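Local atomic coordinates of Aac(6')-ib (Escherichia coli, PDB entry 2BUE), a protein that probably transfers the acetyl group of acetyl-CoA to the 6'-amino group of aminoglycosides such as kanamycin B, thereby conferring antibiotic resistance. Residues V97-G102 / T110-R115; D103-E108 / T179-P184; P156-L161 / P184-V189. The protein carries 2 engineered substitutions. All blocks are in the same frame, centred on the assembly; numbering follows the deposited sequence. Where two conformers were deposited one is given.

Contact 1 of 3, residues V97-G102 / T110-R115; sequences VALGSG and TDPGVR
Val97 and Arg115 face each other as an antiparallel, non-hydrogen-bonded pair, their side chains lying alongside on the same face of the sheet. Van der Waals packing begins here: the methyl Val97 CG2 sits over one face of the Arg115 guanidinium, near its rim, 3.7 Å from CZ. Apolar contacts follow beyond the pair, where Leu99 sends CD2 to Pro112 CB (3.8 Å) and CD1 towards the Thr110 backbone, while Ala98 CB meets Val114 CG1.

Val114 O gathers three donors: Ala98 N, Arg115 NH1 and water 1. Ala98 N donates at 3.2 Å, nearly straight (169°), and Arg115 NH1 arrives from the opposite face of the carbonyl plane. Water 1 also donates to Asp111 O and accepts from Leu99 N, filling in where direct strand pairing stops.

A bend at chi2 (-79°) folds the arginine back over its own segment, and NH1 makes a straight 2.7 Å bond to Pro112 O, which lies in the guanidinium plane. Asp111 OD1 takes the Gly113 N-H in an Asx turn, and OD2 is hydrogen-bonded to Thr150 OG1.

Together these features form the mouth of a long connection between adjacent antiparallel strands, 88-97 and 114-121, of the GNAT sheet, with a type I turn at Asp111-Val114 leading into the second strand.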
# COMPACT_ATOMS: atom_id res chain seq x y z
N VAL A 97 -4.97 7.42 -6.16
CA VAL A 97 -5.44 8.79 -5.98
C VAL A 97 -6.70 8.73 -5.12
O VAL A 97 -7.73 8.22 -5.55
CB VAL A 97 -5.73 9.46 -7.36
CG1 VAL A 97 -6.27 10.90 -7.14
CG2 VAL A 97 -4.45 9.48 -8.21
N ALA A 98 -6.63 9.30 -3.92
CA ALA A 98 -7.75 9.17 -2.98
C ALA A 98 -9.07 9.80 -3.53
O ALA A 98 -10.13 9.20 -3.43
CB ALA A 98 -7.38 9.78 -1.63
N LEU A 99 -8.98 10.99 -4.11
CA LEU A 99 -10.14 11.66 -4.71
C LEU A 99 -10.78 10.81 -5.84
O LEU A 99 -12.01 10.90 -6.07
CB LEU A 99 -9.70 13.04 -5.20
CG LEU A 99 -10.76 14.06 -5.59
CD1 LEU A 99 -11.57 14.42 -4.37
CD2 LEU A 99 -10.08 15.30 -6.16
N GLY A 100 -9.98 9.94 -6.46
CA GLY A 100 -10.38 9.04 -7.59
C GLY A 100 -10.78 7.60 -7.29
O GLY A 100 -10.85 6.75 -8.20
N SER A 101 -11.12 7.32 -6.04
CA SER A 101 -11.39 5.96 -5.61
C SER A 101 -12.85 5.57 -5.86
O SER A 101 -13.69 6.43 -6.11
CB SER A 101 -11.03 5.84 -4.13
OG SER A 101 -9.67 6.21 -3.95
N GLY A 102 -13.14 4.28 -5.75
CA GLY A 102 -14.51 3.76 -5.94
C GLY A 102 -15.55 4.36 -4.99
O GLY A 102 -15.20 4.98 -4.00
N THR A 110 -10.89 16.31 -0.75
CA THR A 110 -11.00 17.43 -1.69
C THR A 110 -9.69 17.71 -2.44
O THR A 110 -9.69 18.42 -3.46
CB THR A 110 -11.45 18.73 -0.96
OG1 THR A 110 -10.43 19.14 -0.05
CG2 THR A 110 -12.74 18.48 -0.17
N ASP A 111 -8.58 17.14 -1.95
CA ASP A 111 -7.25 17.45 -2.49
C ASP A 111 -6.81 16.36 -3.47
O ASP A 111 -6.57 15.24 -3.07
CB ASP A 111 -6.26 17.60 -1.33
CG ASP A 111 -4.82 17.89 -1.78
OD1 ASP A 111 -4.55 18.00 -3.01
OD2 ASP A 111 -3.96 18.05 -0.90
N PRO A 112 -6.69 16.68 -4.78
CA PRO A 112 -6.34 15.63 -5.74
C PRO A 112 -4.88 15.16 -5.60
O PRO A 112 -4.49 14.18 -6.27
CB PRO A 112 -6.54 16.32 -7.10
CG PRO A 112 -6.23 17.73 -6.84
CD PRO A 112 -6.80 18.00 -5.43
N GLY A 113 -4.09 15.85 -4.77
CA GLY A 113 -2.69 15.51 -4.50
C GLY A 113 -2.50 14.41 -3.46
O GLY A 113 -1.37 13.93 -3.24
N VAL A 114 -3.59 14.03 -2.79
CA VAL A 114 -3.51 13.01 -1.75
C VAL A 114 -3.40 11.61 -2.40
O VAL A 114 -4.18 11.27 -3.30
CB VAL A 114 -4.71 13.08 -0.77
CG1 VAL A 114 -4.62 11.95 0.25
CG2 VAL A 114 -4.74 14.45 -0.07
N ARG A 115 -2.40 10.82 -1.96
CA ARG A 115 -2.20 9.46 -2.46
C ARG A 115 -2.28 8.50 -1.29
O ARG A 115 -1.78 8.83 -0.22
CB ARG A 115 -0.82 9.27 -3.09
CG ARG A 115 -0.55 10.21 -4.25
CD ARG A 115 -1.24 9.71 -5.54
NE ARG A 115 -1.07 10.70 -6.60
CZ ARG A 115 -1.86 11.76 -6.76
NH1 ARG A 115 -2.89 11.98 -5.94
NH2 ARG A 115 -1.63 12.61 -7.75
O HOH W 1 -6.58 12.56 -3.80

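Contact 2 of 3, residues D103-E108 / T179-P184; sequences DGWWEE and TTPDGP. Engineered in segment 103-108: Trp105 (natural residue Arg). Engineered in segment 179-184: Asp182 (natural residue Tyr). With RIO (ribostamycin), chain C.
Trp105, an engineered residue (Arg in the natural sequence), carries the tight part of the contact by lying between Pro181 and ribostamycin. Pro181 CG stands 3.4 Å from the centroid of the five-membered ring, only 9° off its normal, a CH-pi contact, while CD of the same proline covers the centre of the indole. On the opposite face the antibiotic brings C6 to within 3.5 Å of Trp105 CE3. With CG anti to its carbonyl carbon (chi1 -72°), the indole extends beneath the turn between strands 173-180 and 183-191.

Packing continues to Thr180, whose CB is 3.6 Å from Trp105 CZ3 and whose CG2 approaches CH2 of Trp106. Trp105 CE3 in turn lies over a face of Trp106, near the rim, and the Trp106 ring also meets that of Tyr96. Gly104 brings its carbonyl O to 3.4 Å from Pro181 CD, so the proline ring packs against the Gly104 backbone.

The contact thins towards Asp182, also engineered (Tyr in the natural sequence) and largely solvent-exposed. Its carboxylate stands almost perpendicular to the indole, with OD2 in the ring plane at the edge, 3.5 Å from Trp105 CH2. Of Asp103, only the backbone O skirts Pro181 CG, loosely.

Within the turn, Thr180 OG1 accepts from Asp182 N, an ST turn, and donates to Gly183 O at 2.7 Å along a lone pair in the carbonyl plane. Gly183 O also receives Thr180 N, so two bonds from one residue fix the turn that bears Pro181.

Between the segments the chemistry is thus mainly apolar and CH-pi, with a carboxylate at the indole's C-H edge. Trp105 offers a face to the aminocyclitol ring of ribostamycin, whereas Trp106 turns its NE1 edge to N1; the drug is also hydrogen-bonded to Asp118 and Asp155.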
# COMPACT_ATOMS: atom_id res chain seq x y z
N ASP A 103 -16.83 4.16 -5.32
CA ASP A 103 -17.93 4.61 -4.47
C ASP A 103 -17.71 4.19 -3.01
O ASP A 103 -17.37 3.04 -2.71
CB ASP A 103 -19.26 4.02 -4.99
CG ASP A 103 -20.50 4.85 -4.57
OD1 ASP A 103 -20.36 5.93 -3.95
OD2 ASP A 103 -21.63 4.40 -4.87
N GLY A 104 -17.90 5.15 -2.12
CA GLY A 104 -17.79 4.90 -0.70
C GLY A 104 -16.41 5.21 -0.14
O GLY A 104 -16.26 5.34 1.07
N TRP A 105 -15.41 5.29 -1.03
CA TRP A 105 -14.02 5.51 -0.60
C TRP A 105 -13.64 6.99 -0.63
O TRP A 105 -13.82 7.66 -1.66
CB TRP A 105 -13.05 4.71 -1.48
CG TRP A 105 -13.09 3.25 -1.24
CD1 TRP A 105 -13.74 2.30 -2.00
CD2 TRP A 105 -12.43 2.54 -0.19
NE1 TRP A 105 -13.51 1.04 -1.47
CE2 TRP A 105 -12.75 1.16 -0.34
CE3 TRP A 105 -11.64 2.95 0.90
CZ2 TRP A 105 -12.27 0.17 0.55
CZ3 TRP A 105 -11.16 1.97 1.78
CH2 TRP A 105 -11.47 0.60 1.60
N TRP A 106 -13.12 7.48 0.50
CA TRP A 106 -12.55 8.83 0.62
C TRP A 106 -13.49 9.91 0.11
O TRP A 106 -13.07 10.85 -0.57
CB TRP A 106 -11.13 8.90 -0.05
CG TRP A 106 -10.38 7.66 0.34
CD1 TRP A 106 -9.92 6.68 -0.49
CD2 TRP A 106 -10.13 7.21 1.68
NE1 TRP A 106 -9.37 5.65 0.24
CE2 TRP A 106 -9.48 5.94 1.58
CE3 TRP A 106 -10.36 7.75 2.95
CZ2 TRP A 106 -9.09 5.20 2.70
CZ3 TRP A 106 -9.98 7.00 4.09
CH2 TRP A 106 -9.33 5.75 3.95
N GLU A 107 -14.76 9.80 0.49
CA GLU A 107 -15.80 10.71 -0.02
C GLU A 107 -15.71 12.15 0.50
O GLU A 107 -16.34 13.07 -0.07
CB GLU A 107 -17.19 10.13 0.23
CG GLU A 107 -17.47 8.86 -0.58
CD GLU A 107 -18.89 8.36 -0.43
OE1 GLU A 107 -19.51 8.63 0.62
OE2 GLU A 107 -19.37 7.69 -1.36
N GLU A 108 -14.96 12.36 1.58
CA GLU A 108 -14.71 13.73 2.11
C GLU A 108 -13.45 14.37 1.55
O GLU A 108 -13.17 15.54 1.84
CB GLU A 108 -14.62 13.76 3.64
CG GLU A 108 -15.70 12.98 4.40
CD GLU A 108 -17.10 13.14 3.83
OE1 GLU A 108 -17.53 14.29 3.57
OE2 GLU A 108 -17.78 12.09 3.66
N THR A 179 -14.72 5.66 8.87
CA THR A 179 -15.57 4.63 8.30
C THR A 179 -15.24 4.46 6.84
O THR A 179 -15.34 5.43 6.09
CB THR A 179 -17.08 4.97 8.43
OG1 THR A 179 -17.38 5.12 9.82
CG2 THR A 179 -17.90 3.83 7.86
N THR A 180 -14.84 3.25 6.45
CA THR A 180 -14.57 2.92 5.02
C THR A 180 -15.45 1.75 4.56
O THR A 180 -16.06 1.05 5.38
CB THR A 180 -13.09 2.52 4.81
OG1 THR A 180 -12.91 1.15 5.24
CG2 THR A 180 -12.12 3.47 5.55
N PRO A 181 -15.51 1.52 3.23
CA PRO A 181 -16.21 0.32 2.74
C PRO A 181 -15.70 -1.01 3.32
O PRO A 181 -16.43 -2.02 3.32
CB PRO A 181 -16.01 0.39 1.22
CG PRO A 181 -15.90 1.86 0.94
CD PRO A 181 -15.06 2.38 2.12
N ASP A 182 -14.47 -1.01 3.83
CA ASP A 182 -13.89 -2.20 4.46
C ASP A 182 -13.97 -2.12 5.99
O ASP A 182 -13.21 -2.80 6.70
CB ASP A 182 -12.44 -2.42 4.01
CG ASP A 182 -12.35 -2.90 2.56
OD1 ASP A 182 -13.40 -3.33 2.03
OD2 ASP A 182 -11.25 -2.85 1.97
N GLY A 183 -14.88 -1.28 6.48
CA GLY A 183 -15.08 -1.09 7.93
C GLY A 183 -14.29 0.07 8.51
O GLY A 183 -13.62 0.82 7.80
N PRO A 184 -14.35 0.23 9.84
CA PRO A 184 -13.56 1.25 10.53
C PRO A 184 -12.09 1.01 10.22
O PRO A 184 -11.65 -0.15 10.16
CB PRO A 184 -13.83 0.94 12.02
CG PRO A 184 -15.12 0.19 12.02
CD PRO A 184 -15.15 -0.60 10.76
O1 RIO C . -6.53 -4.41 -3.61
C1 RIO C . -6.83 -3.95 -4.93
C2 RIO C . -8.34 -3.71 -5.04
O2 RIO C . -8.91 -3.32 -3.76
C3 RIO C . -8.92 -1.89 -3.66
O3 RIO C . -7.91 -1.44 -2.73
C4 RIO C . -8.44 -0.58 -1.65
C5 RIO C . -8.49 0.92 -2.07
O4 RIO C . -9.38 1.09 -3.16
C6 RIO C . -8.88 1.88 -0.93
N1 RIO C . -8.72 3.28 -1.42
C7 RIO C . -7.96 1.65 0.29
C8 RIO C . -8.02 0.18 0.75
N2 RIO C . -7.18 0.03 1.98
C9 RIO C . -7.53 -0.78 -0.39
O5 RIO C . -7.78 -2.12 0.11
C10 RIO C . -6.74 -3.05 -0.20
O6 RIO C . -5.71 -3.00 0.75
C11 RIO C . -6.04 -3.49 2.10
C12 RIO C . -4.72 -3.49 2.90
N3 RIO C . -4.39 -2.12 3.33
C13 RIO C . -6.65 -4.93 2.03
O7 RIO C . -7.11 -5.28 3.36
C14 RIO C . -7.82 -4.97 1.02
O8 RIO C . -8.44 -6.28 0.94
C15 RIO C . -7.37 -4.46 -0.36
N4 RIO C . -8.47 -4.42 -1.32
C16 RIO C . -8.73 -1.36 -5.10
O9 RIO C . -9.90 -0.62 -5.42
C17 RIO C . -8.76 -2.61 -5.99
O10 RIO C . -10.15 -2.85 -6.35

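Contact 3 of 3, residues P156-L161 / P184-V189; sequences PSPSNL and PAVYMV. With COA (coenzyme A), chain B.
Pro156 meets strand 183-191 through both its backbone and its ring. Its carbonyl O accepts the Val186 N-H at 2.9 Å, with the donor nearly in line with the C=O bond (172°), while ring atom CD lies 3.3 Å from Val186 O. CD thus rests against the O of the same residue whose N holds the carbonyl.

Met188 supplies the sulfur contact. With CG anti to the carbonyl carbon and chi2 extended, SD comes to 3.7 Å from Pro156 CG; the bend at chi3 turns only the terminal methyl CE. The two side chains cross at about a right angle. Val186 directs its two methyls differently: CG1 is anti to the backbone N (chi1 177°), leaving CG2 beside that nitrogen and 3.8 Å from Pro158 CA. Pro158 continues the contact along the strand, its CD pressed to 3.2 Å from Pro184 O and its CG within van der Waals range of Val186 CG2.

Beyond the prolines the segment turns from the strand to the cofactor. Ser157 OG accepts Ser159 N in an ST turn, and a type I turn from Ser157 to Asn160 carries the chain to the helix start. Asn160, its CG swung anti to the backbone N (chi1 -160°), points its amide to coenzyme A: ND2 gives a nearly straight 3.0 Å bond to O5P, while OD1 caps Ala163 N only weakly. The amide is therefore held firmly through ND2 alone. Leu161 CB touches the adenine, and Pro156 CA lies 3.8 Å from the thiol sulfur S1P, so the loop follows the cofactor from base to thiol.

In the fold, this loop links strand 151-154 to helix 161-169. Ile164 and Tyr167 of that helix pack on Pro156, and Tyr167 also touches Met188, while strand 183-191 runs between its antiparallel neighbours 151-154 and 173-180.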
# COMPACT_ATOMS: atom_id res chain seq x y z
N PRO A 156 -4.89 1.16 7.77
CA PRO A 156 -4.88 -0.20 8.30
C PRO A 156 -6.11 -0.48 9.17
O PRO A 156 -6.67 0.44 9.76
CB PRO A 156 -3.61 -0.24 9.17
CG PRO A 156 -3.35 1.25 9.54
CD PRO A 156 -3.76 1.97 8.26
N SER A 157 -6.51 -1.75 9.22
CA SER A 157 -7.51 -2.18 10.18
C SER A 157 -7.05 -1.85 11.61
O SER A 157 -5.87 -2.02 11.94
CB SER A 157 -7.63 -3.70 10.09
OG SER A 157 -8.28 -4.22 11.24
N PRO A 158 -8.00 -1.46 12.48
CA PRO A 158 -7.67 -1.27 13.90
C PRO A 158 -7.07 -2.54 14.55
O PRO A 158 -6.32 -2.42 15.51
CB PRO A 158 -9.03 -0.96 14.55
CG PRO A 158 -9.86 -0.38 13.38
CD PRO A 158 -9.43 -1.20 12.21
N SER A 159 -7.41 -3.72 14.01
CA SER A 159 -6.92 -5.02 14.49
C SER A 159 -5.44 -5.25 14.12
O SER A 159 -4.74 -6.04 14.76
CB SER A 159 -7.77 -6.17 13.93
OG SER A 159 -9.14 -6.14 14.36
N ASN A 160 -4.97 -4.55 13.07
CA ASN A 160 -3.65 -4.81 12.48
C ASN A 160 -2.52 -3.97 13.09
O ASN A 160 -1.96 -3.07 12.44
CB ASN A 160 -3.73 -4.60 10.95
CG ASN A 160 -2.59 -5.29 10.21
OD1 ASN A 160 -1.67 -5.81 10.82
ND2 ASN A 160 -2.69 -5.34 8.87
N LEU A 161 -2.20 -4.28 14.36
CA LEU A 161 -1.26 -3.49 15.13
C LEU A 161 0.16 -3.48 14.51
O LEU A 161 0.88 -2.47 14.58
CB LEU A 161 -1.25 -3.97 16.61
CG LEU A 161 -2.62 -3.87 17.32
CD1 LEU A 161 -2.55 -4.50 18.73
CD2 LEU A 161 -3.15 -2.43 17.37
N PRO A 184 -14.35 0.23 9.84
CA PRO A 184 -13.56 1.25 10.53
C PRO A 184 -12.09 1.01 10.22
O PRO A 184 -11.65 -0.15 10.16
CB PRO A 184 -13.83 0.94 12.02
CG PRO A 184 -15.12 0.19 12.02
CD PRO A 184 -15.15 -0.60 10.76
N ALA A 185 -11.33 2.09 10.01
CA ALA A 185 -9.92 2.02 9.77
C ALA A 185 -9.21 3.10 10.56
O ALA A 185 -9.81 4.12 10.90
CB ALA A 185 -9.61 2.18 8.26
N VAL A 186 -7.94 2.86 10.84
CA VAL A 186 -7.12 3.88 11.50
C VAL A 186 -6.51 4.72 10.39
O VAL A 186 -5.62 4.26 9.69
CB VAL A 186 -6.05 3.26 12.40
CG1 VAL A 186 -5.17 4.34 13.03
CG2 VAL A 186 -6.74 2.41 13.51
N TYR A 187 -7.00 5.95 10.24
CA TYR A 187 -6.51 6.85 9.20
C TYR A 187 -5.15 7.40 9.63
O TYR A 187 -5.00 7.98 10.71
CB TYR A 187 -7.50 7.99 9.02
CG TYR A 187 -7.20 8.80 7.80
CD1 TYR A 187 -7.25 8.22 6.52
CD2 TYR A 187 -6.85 10.14 7.92
CE1 TYR A 187 -6.98 8.99 5.37
CE2 TYR A 187 -6.55 10.92 6.78
CZ TYR A 187 -6.61 10.33 5.52
OH TYR A 187 -6.28 11.11 4.43
N MET A 188 -4.14 7.20 8.77
CA MET A 188 -2.78 7.64 9.06
C MET A 188 -2.25 8.47 7.90
O MET A 188 -2.53 8.15 6.75
CB MET A 188 -1.86 6.42 9.24
CG MET A 188 -2.35 5.50 10.39
SD MET A 188 -1.24 4.11 10.64
CE MET A 188 0.20 4.89 11.36
N VAL A 189 -1.46 9.49 8.20
CA VAL A 189 -0.95 10.37 7.14
C VAL A 189 0.51 10.75 7.35
O VAL A 189 1.04 10.74 8.47
CB VAL A 189 -1.83 11.66 6.96
CG1 VAL A 189 -3.30 11.34 6.72
CG2 VAL A 189 -1.63 12.65 8.11
N1A COA B . 1.55 -6.68 17.05
C2A COA B . 1.96 -5.43 17.28
N3A COA B . 3.14 -5.01 16.86
C4A COA B . 3.95 -5.85 16.19
C5A COA B . 3.56 -7.15 15.93
C6A COA B . 2.32 -7.56 16.38
N6A COA B . 1.92 -8.82 16.14
N7A COA B . 4.54 -7.76 15.26
C8A COA B . 5.52 -6.87 15.10
N9A COA B . 5.16 -5.72 15.67
C1B COA B . 5.94 -4.48 15.69
C2B COA B . 7.38 -4.90 15.47
O2B COA B . 8.00 -5.06 16.75
C3B COA B . 7.93 -3.71 14.69
O3B COA B . 8.11 -2.60 15.57
P3B COA B . 9.51 -2.35 16.30
O7A COA B . 9.36 -0.88 16.97
O8A COA B . 10.62 -2.23 15.15
O9A COA B . 9.82 -3.42 17.30
C4B COA B . 6.75 -3.36 13.77
O4B COA B . 5.55 -3.81 14.45
C5B COA B . 6.73 -3.85 12.32
O5B COA B . 7.77 -3.27 11.53
P1A COA B . 8.43 -4.18 10.35
O1A COA B . 9.10 -3.29 9.33
O2A COA B . 9.20 -5.33 10.87
O3A COA B . 7.09 -4.74 9.69
P2A COA B . 7.06 -5.92 8.57
O4A COA B . 8.38 -6.00 7.91
O5A COA B . 6.42 -7.15 9.12
O6A COA B . 6.02 -5.25 7.52
CBP COA B . 3.68 -5.48 6.91
CCP COA B . 4.67 -4.87 7.92
CDP COA B . 2.25 -5.10 7.37
CEP COA B . 3.97 -4.89 5.51
CAP COA B . 3.85 -7.03 6.89
OAP COA B . 3.88 -7.56 8.23
C9P COA B . 2.79 -7.75 6.03
O9P COA B . 2.84 -7.68 4.80
N8P COA B . 1.85 -8.44 6.72
C7P COA B . 0.75 -9.19 6.06
C6P COA B . -0.10 -8.26 5.15
C5P COA B . -0.53 -6.93 5.83
O5P COA B . -0.85 -6.88 7.02
N4P COA B . -0.54 -5.85 5.02
C3P COA B . -0.90 -4.52 5.55
C2P COA B . -2.40 -4.24 5.52
S1P COA B . -2.80 -2.51 6.03

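How the contacts relate
Contacts 1, 2 and 3 all reach the same mixed sheet. Contact 1 joins the neighbouring strands 88-97 and 114-121, whereas contacts 2 and 3 share strand 183-191 and Pro184. The centres of contacts 1 and 2 lie about 12 Å apart. Between the centres of contacts 2 and 3 the distance is about 13 Å, and the centres of contacts 1 and 3 are about 18 Å apart. Contact 1 closes before contact 3 opens along the chain; the segments of contact 2 alternate with those of both. Trp106 touches Ser101 of contact 1 and Tyr187 of contact 3, making contact 2 the bridge. The long connection between strands 88-97 and 114-121 thereby reaches the aminoglycoside, while contact 3 borders coenzyme A.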